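Local coordinates for protein Rho guanyl nucleotide exchange factor (Rom2), putative (Aspergillus fumigatus Af293, PDB 5O51) that probably acts, as a whole, as a guanine-nucleotide exchange factor for Rho-type GTPases, and contributes here its CNH domain, a beta-propeller, at residues Arg259-Asn271 against Ala282-Ser296. Residues are numbered along the deposited sequence; the frame is centred on the assembly and turned at random.
Sequences RPDWKISWEGNPN and AFEPNFIEIRHIETS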
ATOM      1  N   ARG A 259      15.200 -21.001  -4.716  1.00 50.12           N
ATOM      2  CA  ARG A 259      14.940 -21.288  -6.109  1.00 48.58           C
ATOM      3  C   ARG A 259      15.898 -20.429  -6.947  1.00 55.21           C
ATOM      4  O   ARG A 259      15.472 -19.442  -7.589  1.00 47.91           O
ATOM      5  CB  ARG A 259      13.484 -20.992  -6.457  1.00 57.99           C
ATOM      6  CG  ARG A 259      12.445 -21.587  -5.509  1.00 57.54           C
ATOM      7  CD  ARG A 259      11.034 -21.456  -6.105  1.00 60.85           C
ATOM      8  NE  ARG A 259      10.019 -21.250  -5.055  1.00 69.10           N
ATOM      9  CZ  ARG A 259       8.702 -21.116  -5.253  1.00 69.59           C
ATOM     10  NH1 ARG A 259       8.159 -21.167  -6.482  1.00 69.26           N
ATOM     11  NH2 ARG A 259       7.918 -20.949  -4.194  1.00 68.95           N
ATOM     12  N   PRO A 260      17.195 -20.791  -6.932  1.00 54.70           N
ATOM     13  CA  PRO A 260      18.263 -19.941  -7.517  1.00 50.59           C
ATOM     14  C   PRO A 260      18.166 -19.783  -9.014  1.00 48.83           C
ATOM     15  O   PRO A 260      18.744 -18.858  -9.568  1.00 49.08           O
ATOM     16  CB  PRO A 260      19.564 -20.672  -7.110  1.00 53.00           C
ATOM     17  CG  PRO A 260      19.162 -22.079  -6.938  1.00 51.14           C
ATOM     18  CD  PRO A 260      17.701 -22.130  -6.560  1.00 48.85           C
ATOM     19  N   ASP A 261      17.437 -20.678  -9.684  1.00 46.60           N
ATOM     20  CA  ASP A 261      17.200 -20.534 -11.104  1.00 50.50           C
ATOM     21  C   ASP A 261      15.956 -19.716 -11.501  1.00 49.74           C
ATOM     22  O   ASP A 261      15.685 -19.528 -12.709  1.00 48.59           O
ATOM     23  CB  ASP A 261      17.172 -21.916 -11.747  1.00 50.63           C
ATOM     24  CG  ASP A 261      18.528 -22.648 -11.588  1.00 65.16           C
ATOM     25  OD1 ASP A 261      19.631 -22.003 -11.681  1.00 62.20           O
ATOM     26  OD2 ASP A 261      18.478 -23.873 -11.349  1.00 66.59           O
ATOM     27  N   TRP A 262      15.265 -19.180 -10.503  1.00 48.23           N
ATOM     28  CA  TRP A 262      13.956 -18.499 -10.685  1.00 45.94           C
ATOM     29  C   TRP A 262      14.187 -17.049 -10.503  1.00 39.76           C
ATOM     30  O   TRP A 262      14.693 -16.621  -9.462  1.00 38.51           O
ATOM     31  CB  TRP A 262      12.925 -18.994  -9.644  1.00 45.07           C
ATOM     32  CG  TRP A 262      11.464 -18.630  -9.884  1.00 40.54           C
ATOM     33  CD1 TRP A 262      10.506 -19.433 -10.412  1.00 38.81           C
ATOM     34  CD2 TRP A 262      10.800 -17.386  -9.550  1.00 36.99           C
ATOM     35  NE1 TRP A 262       9.307 -18.794 -10.399  1.00 42.21           N
ATOM     36  CE2 TRP A 262       9.472 -17.528  -9.892  1.00 38.46           C
ATOM     37  CE3 TRP A 262      11.221 -16.180  -8.991  1.00 41.65           C
ATOM     38  CZ2 TRP A 262       8.547 -16.493  -9.749  1.00 39.82           C
ATOM     39  CZ3 TRP A 262      10.282 -15.151  -8.818  1.00 38.90           C
ATOM     40  CH2 TRP A 262       8.975 -15.317  -9.205  1.00 38.59           C
ATOM     41  N   LYS A 263      13.820 -16.280 -11.525  1.00 39.29           N
ATOM     42  CA  LYS A 263      13.976 -14.830 -11.494  1.00 38.87           C
ATOM     43  C   LYS A 263      13.022 -14.168 -12.541  1.00 41.27           C
ATOM     44  O   LYS A 263      12.948 -14.628 -13.714  1.00 43.46           O
ATOM     45  CB  LYS A 263      15.420 -14.463 -11.871  1.00 44.84           C
ATOM     46  CG  LYS A 263      15.761 -12.979 -11.807  1.00 38.89           C
ATOM     47  CD  LYS A 263      17.088 -12.620 -12.448  1.00 40.82           C
ATOM     48  CE  LYS A 263      17.273 -11.102 -12.433  1.00 41.99           C
ATOM     49  NZ  LYS A 263      18.355 -10.636 -13.310  1.00 45.28           N
ATOM     50  N   ILE A 264      12.373 -13.061 -12.136  1.00 39.52           N
ATOM     51  CA  ILE A 264      11.567 -12.214 -13.056  1.00 32.86           C
ATOM     52  C   ILE A 264      12.253 -10.881 -13.132  1.00 31.82           C
ATOM     53  O   ILE A 264      12.636 -10.311 -12.110  1.00 35.24           O
ATOM     54  CB  ILE A 264      10.107 -11.993 -12.532  1.00 34.79           C
ATOM     55  CG1 ILE A 264       9.324 -13.305 -12.541  1.00 37.82           C
ATOM     56  CG2 ILE A 264       9.365 -10.902 -13.288  1.00 34.17           C
ATOM     57  CD1 ILE A 264       8.129 -13.301 -11.649  1.00 38.63           C
ATOM     58  N   SER A 265      12.399 -10.383 -14.344  1.00 34.95           N
ATOM     59  CA  SER A 265      12.773  -8.997 -14.582  1.00 34.73           C
ATOM     60  C   SER A 265      11.542  -8.326 -15.175  1.00 33.03           C
ATOM     61  O   SER A 265      11.075  -8.754 -16.242  1.00 30.47           O
ATOM     62  CB  SER A 265      13.971  -8.908 -15.581  1.00 34.51           C
ATOM     63  OG  SER A 265      15.219  -9.015 -14.853  1.00 37.82           O
ATOM     64  N   TRP A 266      11.063  -7.250 -14.557  1.00 35.34           N
ATOM     65  CA  TRP A 266       9.783  -6.607 -15.023  1.00 30.96           C
ATOM     66  C   TRP A 266      10.017  -5.786 -16.289  1.00 34.95           C
ATOM     67  O   TRP A 266      11.078  -5.134 -16.455  1.00 35.19           O
ATOM     68  CB  TRP A 266       9.169  -5.783 -13.850  1.00 29.78           C
ATOM     69  CG  TRP A 266       8.821  -6.666 -12.657  1.00 30.26           C
ATOM     70  CD1 TRP A 266       9.492  -6.750 -11.511  1.00 33.80           C
ATOM     71  CD2 TRP A 266       7.774  -7.638 -12.583  1.00 27.95           C
ATOM     72  NE1 TRP A 266       8.936  -7.714 -10.683  1.00 30.26           N
ATOM     73  CE2 TRP A 266       7.877  -8.275 -11.331  1.00 29.06           C
ATOM     74  CE3 TRP A 266       6.736  -8.035 -13.473  1.00 31.53           C
ATOM     75  CZ2 TRP A 266       6.986  -9.280 -10.905  1.00 30.47           C
ATOM     76  CZ3 TRP A 266       5.816  -9.025 -13.051  1.00 32.49           C
ATOM     77  CH2 TRP A 266       5.955  -9.649 -11.765  1.00 29.46           C
ATOM     78  N   GLU A 267       9.057  -5.838 -17.206  1.00 31.76           N
ATOM     79  CA  GLU A 267       9.099  -4.987 -18.414  1.00 34.14           C
ATOM     80  C   GLU A 267       9.062  -3.542 -18.163  1.00 35.84           C
ATOM     81  O   GLU A 267       9.753  -2.832 -18.850  1.00 37.05           O
ATOM     82  CB  GLU A 267       8.054  -5.393 -19.462  1.00 34.89           C
ATOM     83  CG  GLU A 267       8.238  -6.880 -19.877  1.00 37.24           C
ATOM     84  CD  GLU A 267       7.418  -7.258 -21.090  1.00 41.57           C
ATOM     85  OE1 GLU A 267       6.853  -6.364 -21.776  1.00 41.11           O
ATOM     86  OE2 GLU A 267       7.381  -8.445 -21.384  1.00 41.37           O
ATOM     87  N   GLY A 268       8.314  -3.087 -17.159  1.00 34.63           N
ATOM     88  CA  GLY A 268       8.206  -1.642 -16.839  1.00 36.65           C
ATOM     89  C   GLY A 268       8.934  -1.265 -15.555  1.00 34.95           C
ATOM     90  O   GLY A 268       9.905  -1.904 -15.179  1.00 35.85           O
ATOM     91  N   ASN A 269       8.450  -0.218 -14.907  1.00 36.45           N
ATOM     92  CA  ASN A 269       8.932   0.238 -13.586  1.00 35.58           C
ATOM     93  C   ASN A 269       7.800   0.184 -12.558  1.00 35.69           C
ATOM     94  O   ASN A 269       7.236   1.187 -12.189  1.00 34.76           O
ATOM     95  CB  ASN A 269       9.587   1.627 -13.721  1.00 37.77           C
ATOM     96  CG  ASN A 269      10.903   1.540 -14.557  1.00 42.92           C
ATOM     97  OD1 ASN A 269      11.889   0.977 -14.097  1.00 46.07           O
ATOM     98  ND2 ASN A 269      10.842   1.920 -15.813  1.00 44.94           N
ATOM     99  N   PRO A 270       7.426  -1.033 -12.130  1.00 36.66           N
ATOM    100  CA  PRO A 270       6.226  -1.156 -11.260  1.00 33.45           C
ATOM    101  C   PRO A 270       6.403  -0.424  -9.927  1.00 37.48           C
ATOM    102  O   PRO A 270       7.505  -0.382  -9.382  1.00 34.44           O
ATOM    103  CB  PRO A 270       6.041  -2.681 -11.087  1.00 36.83           C
ATOM    104  CG  PRO A 270       7.376  -3.333 -11.588  1.00 35.09           C
ATOM    105  CD  PRO A 270       7.924  -2.337 -12.589  1.00 36.45           C
ATOM    106  N   ASN A 271       5.326   0.191  -9.451  1.00 33.37           N
ATOM    107  CA  ASN A 271       5.327   0.898  -8.160  1.00 32.09           C
ATOM    108  C   ASN A 271       4.430   0.134  -7.145  1.00 32.15           C
ATOM    109  O   ASN A 271       4.269   0.586  -6.027  1.00 33.62           O
ATOM    110  CB  ASN A 271       4.879   2.388  -8.328  1.00 32.31           C
ATOM    111  CG  ASN A 271       3.525   2.530  -9.023  1.00 37.11           C
ATOM    112  OD1 ASN A 271       2.608   1.752  -8.766  1.00 37.24           O
ATOM    113  ND2 ASN A 271       3.380   3.522  -9.882  1.00 38.31           N
ATOM    114  N   ALA A 282       2.215  -7.086 -11.283  1.00 32.41           N
ATOM    115  CA  ALA A 282       3.025  -5.854 -11.113  1.00 28.41           C
ATOM    116  C   ALA A 282       2.311  -4.672 -11.731  1.00 31.86           C
ATOM    117  O   ALA A 282       2.059  -4.695 -12.929  1.00 30.33           O
ATOM    118  CB  ALA A 282       4.373  -6.056 -11.790  1.00 31.50           C
ATOM    119  N   PHE A 283       1.971  -3.615 -10.950  1.00 30.02           N
ATOM    120  CA  PHE A 283       1.277  -2.436 -11.535  1.00 29.76           C
ATOM    121  C   PHE A 283       2.299  -1.342 -11.829  1.00 29.11           C
ATOM    122  O   PHE A 283       3.031  -0.961 -10.913  1.00 33.05           O
ATOM    123  CB  PHE A 283       0.241  -1.903 -10.484  1.00 29.61           C
ATOM    124  CG  PHE A 283      -0.894  -2.855 -10.239  1.00 31.54           C
ATOM    125  CD1 PHE A 283      -0.722  -4.009  -9.499  1.00 33.76           C
ATOM    126  CD2 PHE A 283      -2.112  -2.628 -10.776  1.00 33.43           C
ATOM    127  CE1 PHE A 283      -1.778  -4.918  -9.350  1.00 36.42           C
ATOM    128  CE2 PHE A 283      -3.183  -3.499 -10.593  1.00 34.61           C
ATOM    129  CZ  PHE A 283      -3.007  -4.643  -9.892  1.00 35.07           C
ATOM    130  N   GLU A 284       2.301  -0.813 -13.057  1.00 29.35           N
ATOM    131  CA  GLU A 284       3.143   0.309 -13.488  1.00 32.97           C
ATOM    132  C   GLU A 284       2.172   1.320 -14.103  1.00 31.81           C
ATOM    133  O   GLU A 284       1.076   0.945 -14.488  1.00 29.78           O
ATOM    134  CB  GLU A 284       4.101  -0.200 -14.600  1.00 34.49           C
ATOM    135  CG  GLU A 284       5.126   0.752 -14.928  1.00 53.96           C
ATOM    136  CD  GLU A 284       5.309   1.136 -16.372  1.00 42.11           C
ATOM    137  OE1 GLU A 284       4.470   1.679 -17.143  1.00 38.53           O
ATOM    138  OE2 GLU A 284       6.463   0.979 -16.636  1.00 45.52           O
ATOM    139  N   PRO A 285       2.570   2.605 -14.279  1.00 38.02           N
ATOM    140  CA  PRO A 285       1.552   3.552 -14.774  1.00 38.69           C
ATOM    141  C   PRO A 285       0.881   3.205 -16.105  1.00 35.41           C
ATOM    142  O   PRO A 285      -0.309   3.522 -16.285  1.00 37.73           O
ATOM    143  CB  PRO A 285       2.336   4.882 -14.836  1.00 36.35           C
ATOM    144  CG  PRO A 285       3.217   4.773 -13.636  1.00 39.69           C
ATOM    145  CD  PRO A 285       3.745   3.347 -13.785  1.00 41.81           C
ATOM    146  N   ASN A 286       1.582   2.530 -17.014  1.00 31.66           N
ATOM    147  CA  ASN A 286       1.031   2.260 -18.356  1.00 31.30           C
ATOM    148  C   ASN A 286       0.640   0.831 -18.557  1.00 31.33           C
ATOM    149  O   ASN A 286       0.033   0.499 -19.566  1.00 32.13           O
ATOM    150  CB  ASN A 286       2.003   2.668 -19.484  1.00 36.78           C
ATOM    151  CG  ASN A 286       2.278   4.146 -19.517  1.00 39.53           C
ATOM    152  OD1 ASN A 286       3.432   4.586 -19.490  1.00 48.02           O
ATOM    153  ND2 ASN A 286       1.247   4.920 -19.545  1.00 39.44           N
ATOM    154  N   PHE A 287       0.865  -0.032 -17.586  1.00 30.93           N
ATOM    155  CA  PHE A 287       0.366  -1.421 -17.746  1.00 31.11           C
ATOM    156  C   PHE A 287       0.475  -2.278 -16.523  1.00 27.88           C
ATOM    157  O   PHE A 287       1.330  -2.105 -15.671  1.00 30.00           O
ATOM    158  CB  PHE A 287       1.078  -2.169 -18.945  1.00 35.34           C
ATOM    159  CG  PHE A 287       2.588  -2.212 -18.865  1.00 32.27           C
ATOM    160  CD1 PHE A 287       3.352  -1.257 -19.503  1.00 37.04           C
ATOM    161  CD2 PHE A 287       3.235  -3.293 -18.300  1.00 35.08           C
ATOM    162  CE1 PHE A 287       4.737  -1.322 -19.494  1.00 37.77           C
ATOM    163  CE2 PHE A 287       4.613  -3.348 -18.274  1.00 33.15           C
ATOM    164  CZ  PHE A 287       5.358  -2.342 -18.812  1.00 33.25           C
ATOM    165  N   ILE A 288      -0.383  -3.273 -16.465  1.00 27.26           N
ATOM    166  CA  ILE A 288      -0.291  -4.325 -15.459  1.00 29.09           C
ATOM    167  C   ILE A 288       0.325  -5.564 -16.118  1.00 31.36           C
ATOM    168  O   ILE A 288      -0.194  -6.031 -17.123  1.00 31.86           O
ATOM    169  CB  ILE A 288      -1.664  -4.766 -14.932  1.00 30.25           C
ATOM    170  CG1 ILE A 288      -2.469  -3.555 -14.443  1.00 31.52           C
ATOM    171  CG2 ILE A 288      -1.481  -5.734 -13.784  1.00 32.51           C
ATOM    172  CD1 ILE A 288      -3.891  -3.873 -14.084  1.00 34.81           C
ATOM    173  N   GLU A 289       1.389  -6.094 -15.515  1.00 31.50           N
ATOM    174  CA  GLU A 289       2.052  -7.329 -15.980  1.00 32.81           C
ATOM    175  C   GLU A 289       1.721  -8.467 -15.065  1.00 29.78           C
ATOM    176  O   GLU A 289       2.047  -8.424 -13.894  1.00 31.00           O
ATOM    177  CB  GLU A 289       3.584  -7.149 -16.076  1.00 30.47           C
ATOM    178  CG  GLU A 289       4.354  -8.268 -16.825  1.00 32.90           C
ATOM    179  CD  GLU A 289       5.860  -7.992 -17.015  1.00 34.80           C
ATOM    180  OE1 GLU A 289       6.344  -6.822 -16.898  1.00 32.74           O
ATOM    181  OE2 GLU A 289       6.571  -8.983 -17.227  1.00 36.13           O
ATOM    182  N   ILE A 290       1.174  -9.518 -15.642  1.00 30.32           N
ATOM    183  CA  ILE A 290       0.771 -10.728 -14.874  1.00 36.21           C
ATOM    184  C   ILE A 290       1.649 -11.985 -15.212  1.00 35.25           C
ATOM    185  O   ILE A 290       1.680 -12.411 -16.368  1.00 35.53           O
ATOM    186  CB  ILE A 290      -0.708 -11.012 -15.072  1.00 37.93           C
ATOM    187  CG1 ILE A 290      -1.522  -9.736 -14.719  1.00 40.21           C
ATOM    188  CG2 ILE A 290      -1.132 -12.246 -14.279  1.00 37.57           C
ATOM    189  CD1 ILE A 290      -2.959  -9.855 -15.233  1.00 41.09           C
ATOM    190  N   ARG A 291       2.401 -12.474 -14.193  1.00 35.58           N
ATOM    191  CA  ARG A 291       3.238 -13.684 -14.305  1.00 37.12           C
ATOM    192  C   ARG A 291       2.742 -14.829 -13.381  1.00 38.58           C
ATOM    193  O   ARG A 291       2.191 -14.589 -12.283  1.00 36.64           O
ATOM    194  CB  ARG A 291       4.703 -13.432 -13.927  1.00 34.80           C
ATOM    195  CG  ARG A 291       5.410 -12.247 -14.621  1.00 39.40           C
ATOM    196  CD  ARG A 291       6.032 -12.630 -15.917  1.00 39.81           C
ATOM    197  NE  ARG A 291       6.875 -11.576 -16.424  1.00 45.09           N
ATOM    198  CZ  ARG A 291       8.197 -11.647 -16.638  1.00 41.90           C
ATOM    199  NH1 ARG A 291       8.894 -12.777 -16.405  1.00 38.44           N
ATOM    200  NH2 ARG A 291       8.832 -10.546 -17.104  1.00 40.08           N
ATOM    201  N   HIS A 292       3.050 -16.059 -13.828  1.00 37.50           N
ATOM    202  CA  HIS A 292       2.883 -17.316 -13.050  1.00 36.15           C
ATOM    203  C   HIS A 292       3.953 -17.502 -11.977  1.00 39.34           C
ATOM    204  O   HIS A 292       5.124 -17.562 -12.266  1.00 37.21           O
ATOM    205  CB  HIS A 292       2.892 -18.508 -13.994  1.00 37.34           C
ATOM    206  CG  HIS A 292       2.156 -19.688 -13.464  1.00 40.35           C
ATOM    207  ND1 HIS A 292       2.706 -20.516 -12.531  1.00 38.09           N
ATOM    208  CD2 HIS A 292       0.945 -20.217 -13.778  1.00 40.10           C
ATOM    209  CE1 HIS A 292       1.849 -21.478 -12.234  1.00 44.11           C
ATOM    210  NE2 HIS A 292       0.776 -21.318 -12.983  1.00 42.94           N
ATOM    211  N   ILE A 293       3.558 -17.602 -10.722  1.00 35.74           N
ATOM    212  CA  ILE A 293       4.500 -17.726  -9.609  1.00 39.40           C
ATOM    213  C   ILE A 293       5.381 -18.991  -9.634  1.00 40.96           C
ATOM    214  O   ILE A 293       6.466 -18.993  -9.108  1.00 43.27           O
ATOM    215  CB  ILE A 293       3.708 -17.602  -8.248  1.00 51.08           C
ATOM    216  CG1 ILE A 293       4.608 -17.404  -7.034  1.00 56.68           C
ATOM    217  CG2 ILE A 293       2.853 -18.841  -7.964  1.00 55.61           C
ATOM    218  CD1 ILE A 293       5.243 -16.036  -6.942  1.00 63.27           C
ATOM    219  N   GLU A 294       4.894 -20.087 -10.194  1.00 41.78           N
ATOM    220  CA  GLU A 294       5.709 -21.302 -10.298  1.00 44.30           C
ATOM    221  C   GLU A 294       6.690 -21.244 -11.437  1.00 43.52           C
ATOM    222  O   GLU A 294       7.918 -21.447 -11.226  1.00 43.15           O
ATOM    223  CB  GLU A 294       4.815 -22.542 -10.439  1.00 47.38           C
ATOM    224  CG  GLU A 294       3.903 -22.817  -9.253  1.00 51.71           C
ATOM    225  CD  GLU A 294       4.642 -22.816  -7.915  1.00 62.94           C
ATOM    226  OE1 GLU A 294       5.893 -22.922  -7.890  1.00 68.23           O
ATOM    227  OE2 GLU A 294       3.959 -22.702  -6.855  1.00 73.31           O
ATOM    228  N   THR A 295       6.184 -20.970 -12.634  1.00 38.25           N
ATOM    229  CA  THR A 295       7.046 -21.061 -13.806  1.00 43.05           C
ATOM    230  C   THR A 295       7.769 -19.777 -14.159  1.00 46.45           C
ATOM    231  O   THR A 295       8.728 -19.827 -14.903  1.00 43.54           O
ATOM    232  CB  THR A 295       6.257 -21.460 -15.019  1.00 49.54           C
ATOM    233  OG1 THR A 295       5.397 -20.387 -15.372  1.00 43.28           O
ATOM    234  CG2 THR A 295       5.439 -22.801 -14.741  1.00 46.13           C
ATOM    235  N   SER A 296       7.237 -18.635 -13.708  1.00 39.53           N
ATOM    236  CA  SER A 296       7.763 -17.264 -13.906  1.00 34.35           C
ATOM    237  C   SER A 296       7.480 -16.739 -15.269  1.00 35.61           C
ATOM    238  O   SER A 296       7.815 -15.584 -15.555  1.00 37.94           O
ATOM    239  CB  SER A 296       9.234 -17.072 -13.570  1.00 35.00           C
ATOM    240  OG  SER A 296      10.079 -17.508 -14.658  1.00 37.65           O
TER
HETATM  241  O   HOH W   1       9.053 -22.214  -8.812  1.00 56.05           O
HETATM  242  O   HOH W   2       6.373  -4.519 -15.367  1.00 35.13           O
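The six-membered ring of W266 lies between A282 CB on one face, 3.6 Å from that ring's centroid in a CH-pi contact, and I264 CG2 on the opposite face, while E289 OE1 comes in at the edge. The methyl I264 CG2 does double duty: it also sits over the face of the R291 guanidinium, 3.6 Å from R291 CZ. Further along, S296 CB rests over one face of the W262 indole, whose NE1 makes a weak, bent bond to E294 O.

E289 has CG anti to its backbone N (chi1 -168°) and is extended beyond, which carries the carboxylate across to 259-271. There E289 OE1 accepts E267 N at 2.9 Å on its syn lone pair, and also a water bound by G268 N. R291 grips E289 OE2 side-on through NE and NH2 in a salt bridge, the oxygen lying in the guanidinium plane; R291 NH1 donates almost straight to S296 O at 3.1 Å. By balancing the E289 carboxylate, R291 probably makes the approach of E267 OE2, 4.3 Å from E289 OE2, tolerable.

E284 OE2 accepts N269 N at 2.9 Å with its anti lone pair, and N271 N reaches F283 O. At the far end R259, also salt-bridged to E239, meets E294 with the two charged planes nearly parallel.

The arrangement joins adjacent blades of a beta-propeller: the short outer strand 264-265 and its link to 272-276 pack on 279-284 and 287-292 of the next four-stranded sheet.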